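Local coordinates for protein SAM-dependent methyltransferase (Anabaena variabilis ATCC 29413, PDB 3GGD) that probably transfers a methyl group from S-adenosylmethionine to an acceptor substrate and binds the product S-adenosyl-L-homocysteine, at residues E20-W23 with N24-V28; D12-V15 with A16-W19; L188-H192 with G193-G197. All coordinates share one frame; numbering follows the deposited sequence. Where two conformers were deposited one is given.

Interaction 1: residues E20-W23 with N24-V28; sequences EQYW and NKTLV. With SAH (S-adenosyl-L-homocysteine), chain E.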
loop_
_atom_site.group_PDB
_atom_site.type_symbol
_atom_site.label_atom_id
_atom_site.label_comp_id
_atom_site.label_asym_id
_atom_site.label_seq_id
_atom_site.Cartn_x
_atom_site.Cartn_y
_atom_site.Cartn_z
ATOM N N GLU A 20 6.770 5.511 -11.037
ATOM C CA GLU A 20 8.193 5.453 -11.318
ATOM C C GLU A 20 8.782 6.869 -11.375
ATOM O O GLU A 20 9.901 7.092 -10.887
ATOM C CB GLU A 20 8.485 4.655 -12.586
ATOM C CG GLU A 20 9.958 4.737 -13.095
ATOM C CD GLU A 20 10.999 4.296 -12.051
ATOM O OE1 GLU A 20 10.671 3.487 -11.145
ATOM O OE2 GLU A 20 12.166 4.718 -12.185
ATOM N N GLN A 21 8.040 7.836 -11.913
ATOM C CA GLN A 21 8.553 9.219 -11.929
ATOM C C GLN A 21 8.748 9.732 -10.485
ATOM O O GLN A 21 9.806 10.297 -10.133
ATOM C CB GLN A 21 7.645 10.137 -12.732
ATOM C CG GLN A 21 8.338 11.485 -13.049
ATOM C CD GLN A 21 7.395 12.551 -13.655
ATOM O OE1 GLN A 21 6.280 12.813 -13.127
ATOM N NE2 GLN A 21 7.838 13.164 -14.746
ATOM N N TYR A 22 7.768 9.438 -9.623
ATOM C CA TYR A 22 7.872 9.832 -8.229
ATOM C C TYR A 22 9.072 9.189 -7.525
ATOM O O TYR A 22 9.853 9.868 -6.857
ATOM C CB TYR A 22 6.616 9.441 -7.459
ATOM C CG TYR A 22 6.788 9.585 -5.964
ATOM C CD1 TYR A 22 6.722 10.856 -5.342
ATOM C CD2 TYR A 22 7.049 8.476 -5.172
ATOM C CE1 TYR A 22 6.883 11.007 -3.986
ATOM C CE2 TYR A 22 7.217 8.622 -3.784
ATOM C CZ TYR A 22 7.132 9.877 -3.200
ATOM O OH TYR A 22 7.297 10.008 -1.849
ATOM N N TRP A 23 9.198 7.873 -7.682
ATOM C CA TRP A 23 10.252 7.134 -6.999
ATOM C C TRP A 23 11.602 7.468 -7.556
ATOM O O TRP A 23 12.567 7.583 -6.809
ATOM C CB TRP A 23 9.995 5.636 -7.040
ATOM C CG TRP A 23 9.035 5.147 -5.999
ATOM C CD1 TRP A 23 7.829 4.521 -6.213
ATOM C CD2 TRP A 23 9.204 5.197 -4.569
ATOM N NE1 TRP A 23 7.262 4.177 -5.024
ATOM C CE2 TRP A 23 8.075 4.590 -3.997
ATOM C CE3 TRP A 23 10.210 5.692 -3.726
ATOM C CZ2 TRP A 23 7.929 4.433 -2.623
ATOM C CZ3 TRP A 23 10.052 5.570 -2.341
ATOM C CH2 TRP A 23 8.930 4.941 -1.804
ATOM N N ASN A 24 11.691 7.685 -8.857
ATOM C CA ASN A 24 12.986 8.087 -9.399
ATOM C C ASN A 24 13.416 9.486 -8.875
ATOM O O ASN A 24 14.596 9.729 -8.578
ATOM C CB ASN A 24 13.005 8.079 -10.908
ATOM C CG ASN A 24 14.437 8.142 -11.459
ATOM O OD1 ASN A 24 14.835 9.147 -12.013
ATOM N ND2 ASN A 24 15.217 7.095 -11.242
ATOM N N LYS A 25 12.457 10.396 -8.767
ATOM C CA LYS A 25 12.742 11.705 -8.197
ATOM C C LYS A 25 13.192 11.552 -6.750
ATOM O O LYS A 25 14.145 12.210 -6.309
ATOM C CB LYS A 25 11.519 12.616 -8.265
ATOM C CG LYS A 25 11.742 13.901 -7.509
ATOM C CD LYS A 25 10.520 14.629 -7.191
ATOM C CE LYS A 25 9.662 13.975 -6.160
ATOM N NZ LYS A 25 8.322 14.631 -6.421
ATOM N N THR A 26 12.502 10.684 -6.009
ATOM C CA THR A 26 12.862 10.382 -4.622
ATOM C C THR A 26 14.264 9.787 -4.493
ATOM O O THR A 26 15.062 10.248 -3.659
ATOM C CB THR A 26 11.788 9.493 -4.013
ATOM O OG1 THR A 26 10.538 10.181 -4.137
ATOM C CG2 THR A 26 12.095 9.144 -2.560
ATOM N N LEU A 27 14.574 8.794 -5.341
ATOM C CA LEU A 27 15.893 8.158 -5.405
ATOM C C LEU A 27 16.995 9.158 -5.729
ATOM O O LEU A 27 18.005 9.241 -5.019
ATOM C CB LEU A 27 15.904 7.055 -6.479
ATOM C CG LEU A 27 17.242 6.360 -6.873
ATOM C CD1 LEU A 27 17.908 5.668 -5.676
ATOM C CD2 LEU A 27 16.999 5.364 -8.004
ATOM N N VAL A 28 16.822 9.912 -6.806
ATOM C CA VAL A 28 17.827 10.901 -7.191
ATOM C C VAL A 28 18.082 11.980 -6.140
ATOM O O VAL A 28 19.247 12.332 -5.813
ATOM C CB VAL A 28 17.477 11.574 -8.523
ATOM C CG1 VAL A 28 18.464 12.759 -8.829
ATOM C CG2 VAL A 28 17.507 10.533 -9.680
HETATM N N SAH E . 3.457 -0.244 1.056
HETATM C CA SAH E . 4.527 0.787 1.017
HETATM C CB SAH E . 4.317 1.857 -0.076
HETATM C CG SAH E . 3.006 2.663 -0.098
HETATM S SD SAH E . 2.977 3.931 -1.379
HETATM C C SAH E . 4.698 1.471 2.364
HETATM O O SAH E . 5.775 2.057 2.642
HETATM O OXT SAH E . 3.777 1.481 3.180
HETATM C "C5'" SAH E . 2.123 3.077 -2.674
HETATM C "C4'" SAH E . 3.041 2.089 -3.451
HETATM O "O4'" SAH E . 2.271 1.406 -4.469
HETATM C "C3'" SAH E . 4.229 2.704 -4.213
HETATM O "O3'" SAH E . 5.463 2.090 -3.887
HETATM C "C2'" SAH E . 3.915 2.444 -5.681
HETATM O "O2'" SAH E . 5.049 2.389 -6.572
HETATM C "C1'" SAH E . 3.088 1.174 -5.607
HETATM N N9 SAH E . 2.269 0.927 -6.800
HETATM C C8 SAH E . 1.543 1.874 -7.455
HETATM N N7 SAH E . 0.885 1.316 -8.484
HETATM C C5 SAH E . 1.211 -0.012 -8.486
HETATM C C6 SAH E . 0.895 -1.141 -9.354
HETATM N N6 SAH E . 0.088 -0.875 -10.408
HETATM N N1 SAH E . 1.420 -2.350 -9.106
HETATM C C2 SAH E . 2.260 -2.532 -8.037
HETATM N N3 SAH E . 2.591 -1.524 -7.230
HETATM C C4 SAH E . 2.133 -0.270 -7.413
#

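Interaction 2: residues D12-V15 with A16-W19; sequences DINV and ADAW. With SAH (S-adenosyl-L-homocysteine), chain E.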
loop_
_atom_site.group_PDB
_atom_site.type_symbol
_atom_site.label_atom_id
_atom_site.label_comp_id
_atom_site.label_asym_id
_atom_site.label_seq_id
_atom_site.Cartn_x
_atom_site.Cartn_y
_atom_site.Cartn_z
ATOM N N ASP A 12 -6.053 12.192 -15.043
ATOM C CA ASP A 12 -5.964 10.917 -15.752
ATOM C C ASP A 12 -4.468 10.592 -15.926
ATOM O O ASP A 12 -3.736 11.383 -16.504
ATOM C CB ASP A 12 -6.687 11.011 -17.109
ATOM C CG ASP A 12 -6.825 9.649 -17.810
ATOM O OD1 ASP A 12 -6.538 8.595 -17.189
ATOM O OD2 ASP A 12 -7.226 9.637 -18.999
ATOM N N ILE A 13 -4.007 9.461 -15.406
ATOM C CA ILE A 13 -2.584 9.147 -15.452
ATOM C C ILE A 13 -2.316 7.728 -15.913
ATOM O O ILE A 13 -3.191 6.875 -15.899
ATOM C CB ILE A 13 -1.905 9.282 -14.046
ATOM C CG1 ILE A 13 -2.676 8.481 -13.001
ATOM C CG2 ILE A 13 -1.829 10.711 -13.607
ATOM C CD1 ILE A 13 -1.905 8.309 -11.646
ATOM N N ASN A 14 -1.077 7.508 -16.317
ATOM C CA ASN A 14 -0.543 6.187 -16.481
ATOM C C ASN A 14 0.062 5.890 -15.119
ATOM O O ASN A 14 1.070 6.496 -14.734
ATOM C CB ASN A 14 0.519 6.149 -17.569
ATOM C CG ASN A 14 1.051 4.759 -17.782
ATOM O OD1 ASN A 14 1.624 4.147 -16.876
ATOM N ND2 ASN A 14 0.847 4.236 -18.989
ATOM N N VAL A 15 -0.582 4.977 -14.386
ATOM C CA VAL A 15 -0.232 4.708 -13.013
ATOM C C VAL A 15 1.235 4.249 -12.862
ATOM O O VAL A 15 1.955 4.759 -11.988
ATOM C CB VAL A 15 -1.230 3.681 -12.383
ATOM C CG1 VAL A 15 -0.728 3.161 -10.991
ATOM C CG2 VAL A 15 -2.659 4.283 -12.314
ATOM N N ALA A 16 1.669 3.294 -13.696
ATOM C CA ALA A 16 3.050 2.759 -13.646
ATOM C C ALA A 16 4.063 3.885 -13.846
ATOM O O ALA A 16 4.986 4.037 -13.056
ATOM C CB ALA A 16 3.257 1.636 -14.715
ATOM N N ASP A 17 3.849 4.687 -14.883
ATOM C CA ASP A 17 4.726 5.808 -15.199
ATOM C C ASP A 17 4.791 6.871 -14.104
ATOM O O ASP A 17 5.872 7.377 -13.753
ATOM C CB ASP A 17 4.270 6.472 -16.495
ATOM C CG ASP A 17 4.553 5.628 -17.745
ATOM O OD1 ASP A 17 5.228 4.572 -17.659
ATOM O OD2 ASP A 17 4.099 6.052 -18.827
ATOM N N ALA A 18 3.631 7.216 -13.554
ATOM C CA ALA A 18 3.563 8.280 -12.540
ATOM C C ALA A 18 4.365 7.886 -11.295
ATOM O O ALA A 18 5.178 8.678 -10.767
ATOM C CB ALA A 18 2.107 8.581 -12.198
ATOM N N TRP A 19 4.159 6.649 -10.846
ATOM C CA TRP A 19 4.848 6.140 -9.671
ATOM C C TRP A 19 6.351 5.983 -9.862
ATOM O O TRP A 19 7.120 6.265 -8.946
ATOM C CB TRP A 19 4.216 4.830 -9.176
ATOM C CG TRP A 19 2.992 5.081 -8.354
ATOM C CD1 TRP A 19 1.681 5.011 -8.772
ATOM C CD2 TRP A 19 2.960 5.541 -7.002
ATOM N NE1 TRP A 19 0.844 5.382 -7.735
ATOM C CE2 TRP A 19 1.602 5.687 -6.637
ATOM C CE3 TRP A 19 3.947 5.833 -6.062
ATOM C CZ2 TRP A 19 1.206 6.081 -5.366
ATOM C CZ3 TRP A 19 3.561 6.232 -4.798
ATOM C CH2 TRP A 19 2.201 6.365 -4.460
HETATM N N SAH E . 3.457 -0.244 1.056
HETATM C CA SAH E . 4.527 0.787 1.017
HETATM C CB SAH E . 4.317 1.857 -0.076
HETATM C CG SAH E . 3.006 2.663 -0.098
HETATM S SD SAH E . 2.977 3.931 -1.379
HETATM C C SAH E . 4.698 1.471 2.364
HETATM O O SAH E . 5.775 2.057 2.642
HETATM O OXT SAH E . 3.777 1.481 3.180
HETATM C "C5'" SAH E . 2.123 3.077 -2.674
HETATM C "C4'" SAH E . 3.041 2.089 -3.451
HETATM O "O4'" SAH E . 2.271 1.406 -4.469
HETATM C "C3'" SAH E . 4.229 2.704 -4.213
HETATM O "O3'" SAH E . 5.463 2.090 -3.887
HETATM C "C2'" SAH E . 3.915 2.444 -5.681
HETATM O "O2'" SAH E . 5.049 2.389 -6.572
HETATM C "C1'" SAH E . 3.088 1.174 -5.607
HETATM N N9 SAH E . 2.269 0.927 -6.800
HETATM C C8 SAH E . 1.543 1.874 -7.455
HETATM N N7 SAH E . 0.885 1.316 -8.484
HETATM C C5 SAH E . 1.211 -0.012 -8.486
HETATM C C6 SAH E . 0.895 -1.141 -9.354
HETATM N N6 SAH E . 0.088 -0.875 -10.408
HETATM N N1 SAH E . 1.420 -2.350 -9.106
HETATM C C2 SAH E . 2.260 -2.532 -8.037
HETATM N N3 SAH E . 2.591 -1.524 -7.230
HETATM C C4 SAH E . 2.133 -0.270 -7.413
HETATM O O HOH W 1 -0.154 1.946 -15.581
#

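Interaction 3: residues L188-H192 with G193-G197; sequences LVMEH and GIRPG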
loop_
_atom_site.group_PDB
_atom_site.type_symbol
_atom_site.label_atom_id
_atom_site.label_comp_id
_atom_site.label_asym_id
_atom_site.label_seq_id
_atom_site.Cartn_x
_atom_site.Cartn_y
_atom_site.Cartn_z
ATOM N N LEU A 188 4.636 16.495 -2.761
ATOM C CA LEU A 188 5.687 15.755 -3.466
ATOM C C LEU A 188 5.182 14.587 -4.293
ATOM O O LEU A 188 5.785 14.261 -5.330
ATOM C CB LEU A 188 6.794 15.257 -2.512
ATOM C CG LEU A 188 7.720 16.349 -1.950
ATOM C CD1 LEU A 188 8.722 15.766 -0.934
ATOM C CD2 LEU A 188 8.440 17.139 -3.034
ATOM N N VAL A 189 4.107 13.936 -3.843
ATOM C CA VAL A 189 3.531 12.822 -4.607
ATOM C C VAL A 189 2.607 13.381 -5.691
ATOM O O VAL A 189 2.645 12.951 -6.841
ATOM C CB VAL A 189 2.682 11.815 -3.733
ATOM C CG1 VAL A 189 2.658 10.401 -4.388
ATOM C CG2 VAL A 189 3.198 11.744 -2.299
HETATM N N MSE A 190 1.766 14.335 -5.309
HETATM C CA MSE A 190 0.761 14.915 -6.232
HETATM C C MSE A 190 1.369 15.620 -7.426
HETATM O O MSE A 190 0.744 15.798 -8.468
HETATM C CB MSE A 190 -0.142 15.888 -5.475
HETATM C CG MSE A 190 -0.979 15.170 -4.385
HETATM SE SE MSE A 190 -2.015 16.501 -3.336
HETATM C CE MSE A 190 -2.771 17.713 -4.679
ATOM N N GLU A 191 2.609 16.033 -7.268
ATOM C CA GLU A 191 3.391 16.608 -8.362
ATOM C C GLU A 191 3.335 15.689 -9.585
ATOM O O GLU A 191 3.431 16.139 -10.702
ATOM C CB GLU A 191 4.821 16.793 -7.816
ATOM C CG GLU A 191 5.718 17.589 -8.556
ATOM C CD GLU A 191 5.275 19.050 -8.689
ATOM O OE1 GLU A 191 5.011 19.703 -7.646
ATOM O OE2 GLU A 191 5.231 19.553 -9.846
ATOM N N HIS A 192 3.148 14.389 -9.375
ATOM C CA HIS A 192 3.153 13.406 -10.464
ATOM C C HIS A 192 1.767 13.003 -10.959
ATOM O O HIS A 192 1.643 12.080 -11.758
ATOM C CB HIS A 192 3.998 12.191 -10.033
ATOM C CG HIS A 192 5.399 12.594 -9.672
ATOM N ND1 HIS A 192 6.344 12.891 -10.629
ATOM C CD2 HIS A 192 5.960 12.910 -8.478
ATOM C CE1 HIS A 192 7.442 13.328 -10.040
ATOM N NE2 HIS A 192 7.237 13.363 -8.736
ATOM N N GLY A 193 0.735 13.715 -10.515
ATOM C CA GLY A 193 -0.648 13.392 -10.910
ATOM C C GLY A 193 -1.311 12.332 -10.011
ATOM O O GLY A 193 -2.502 12.046 -10.158
ATOM N N ILE A 194 -0.553 11.763 -9.082
ATOM C CA ILE A 194 -1.077 10.789 -8.101
ATOM C C ILE A 194 -1.918 11.537 -7.070
ATOM O O ILE A 194 -1.596 12.692 -6.707
ATOM C CB ILE A 194 0.087 10.051 -7.390
ATOM C CG1 ILE A 194 0.904 9.236 -8.428
ATOM C CG2 ILE A 194 -0.410 9.148 -6.224
ATOM C CD1 ILE A 194 2.380 8.960 -8.043
ATOM N N ARG A 195 -3.021 10.908 -6.648
ATOM C CA ARG A 195 -3.939 11.496 -5.669
ATOM C C ARG A 195 -4.318 10.459 -4.635
ATOM O O ARG A 195 -4.490 9.288 -4.955
ATOM C CB ARG A 195 -5.226 11.991 -6.317
ATOM C CG ARG A 195 -5.036 13.105 -7.331
ATOM C CD ARG A 195 -4.661 14.403 -6.640
ATOM N NE ARG A 195 -4.465 15.520 -7.584
ATOM C CZ ARG A 195 -3.318 15.846 -8.175
ATOM N NH1 ARG A 195 -2.198 15.172 -7.965
ATOM N NH2 ARG A 195 -3.294 16.871 -8.976
ATOM N N PRO A 196 -4.463 10.892 -3.385
ATOM C CA PRO A 196 -4.967 9.977 -2.372
ATOM C C PRO A 196 -6.440 9.758 -2.654
ATOM O O PRO A 196 -7.099 10.638 -3.222
ATOM C CB PRO A 196 -4.783 10.759 -1.062
ATOM C CG PRO A 196 -4.884 12.173 -1.463
ATOM C CD PRO A 196 -4.284 12.255 -2.859
ATOM N N GLY A 197 -6.955 8.609 -2.231
ATOM C CA GLY A 197 -8.369 8.306 -2.379
ATOM C C GLY A 197 -8.901 7.590 -1.156
ATOM O O GLY A 197 -8.317 7.674 -0.063
HETATM O O HOH W 2 -1.171 16.879 -11.049
#

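Interaction 1: residues E20-W23 with N24-V28
Tyr-22 and Thr-26 sit one turn apart on helix 15-29, which lies over the ligand site of a Rossmann-like methyltransferase fold. Regular i to i+4 bonds run through the segment, among them Leu-27 N to Trp-23 O. The tight part of the contact is at Tyr-22, Trp-23 and Thr-26. The backbone O of Tyr-22 takes two bonds from Thr-26, one from N at 2.9 Å and one from OG1 at 2.8 Å. With OG1 beside its own backbone N (chi1 -57°), the hydroxyl reaches back to that oxygen, from above the carbonyl plane. The same OG1 lies over one face of the Tyr-22 ring, off toward the rim, 3.5 Å from CZ. Thr-26 CG2 lies 4.1 Å from CE3 of Trp-23, and the two side chains point the same way. Tyr-22 CE2 in turn stands over the centre of one Trp-23 face.

The outer side is looser. Glu-20 OE2 comes no closer than 3.7 Å to CB of Asn-24, and both polar ends bond to Ser-89 instead. Gln-21 is exposed, and its OE1 is hydrogen-bonded to His-192 ND1. Lys-25 sends NZ to Leu-188 O and His-192.

Trp-23 meets S-adenosyl-L-homocysteine with the edge of its indole. Its NE1 gives a hydrogen bond to ribose O3' at 3.0 Å and a weak one to O2' at 3.2 Å.

Interaction 2: residues D12-V15 with A16-W19
Asn-14 caps the N-terminus of helix 15-29 and bonds to Asp-17 in the first turn, at the edge of the ligand pocket of this Rossmann-like methyltransferase. Just before the cap, Ile-13 leans on the first turn. Its CD1 lies 4.1 Å from CB of Ala-18.

Asn-14 carries the cap. Its OD1 accepts from Asp-17 N at 3.0 Å in a nearly straight bond (172° at the hydrogen). The donor is tilted out of the amide's carbonyl plane. CG of Asn-14 stands opposite the backbone N (chi1 -178°), which carries the amide forward over the turn. The amide and the Asp-17 carboxylate stack with their planes 12° apart. A water donates to the same OD1 and accepts from Ala-16 N at 2.9 Å, so it joins the cap to a second N-H of the first turn. The backbone O of Asn-14 takes the N-H of Ala-18.

Val-15 begins the helix and touches S-adenosyl-L-homocysteine. Its CG1 lies 3.8 Å from CD1 of Trp-19, and its O accepts from Trp-19 N. The same CG1 comes 3.5 Å from N7 of the adenine. Trp-19 lays one indole face against S-adenosyl-L-homocysteine, where CD1 lies 3.4 Å from adenine C8 and CE3 lies 3.4 Å from ribose C2'.

Interaction 3: residues L188-H192 with G193-G197
The backbone O of Met-190 is gripped by Arg-195 and Gly-193 together. Arg-195 NH1 donates to it at 3.0 Å, on a lone pair in the carbonyl plane, and the oxygen lies near the plane of the guanidinium. Gly-193 N donates at 2.9 Å from well above the carbonyl plane, so the two donors use different parts of the oxygen. NH1 also donates to Ile-194 O at 2.8 Å. One guanidinium nitrogen thus ties Met-190 O to Ile-194 O. A water bonded to Arg-195 NH2 adds a weak bond to Met-190 O.

The Arg-195 chain bends at chi2 (-71°), which folds the guanidinium back over the turn although CB heads away from it. Selenomethionine Met-190 crosses it at about a right angle. Its CE lies over the centre of one guanidinium face, 4.0 Å from CZ. With an alanine in place of this arginine, Met-190 O would probably lose one strong donor, Ile-194 O would lose its bond from NH1, and the flat surface under the Met-190 methyl would be gone. CA of Met-190 also makes a CA-H...O contact with Ile-194 O at 3.3 Å.

Packing continues on the inner side. Val-189 CG1 meets Ile-194 CG2 at 3.8 Å, and Ile-194 CD1 reaches on toward CB of His-192. Ile-194 also rests on Ala-18 and Trp-19 of helix 15-29.

Gly-193 has a positive phi (87°), where a CB would clash with His-192 O, so glycine is called for. Residues 190-193 form a type I beta turn, closed by the Gly-193 N to Met-190 O bond, a turn that follows helix 184-190 in the chain.

In the fold
Interaction 2 covers the loop and first turn of helix 15-29, and interaction 1 the turns that follow, with centres 13 Å apart. Both touch S-adenosyl-L-homocysteine, and the side chains of Trp-19 and Trp-23 are about 4 Å apart at their nearest atoms. Asp-85, Asp-109, Gly-110 and Arg-131 also bind the ligand. Interaction 3 packs against the same helix. Gln-21 OE1 lies 2.5 Å from His-192 ND1, and Lys-25 NZ lies 2.8 Å from Leu-188 O. Nearer the pocket, Ile-194 CG2 touches Trp-19 CZ2 at 3.6 Å. The Ile-194 side chain remains about 7 Å from the ligand at their nearest atoms, so Ile-194 probably acts as a second-shell residue, packed on Trp-19.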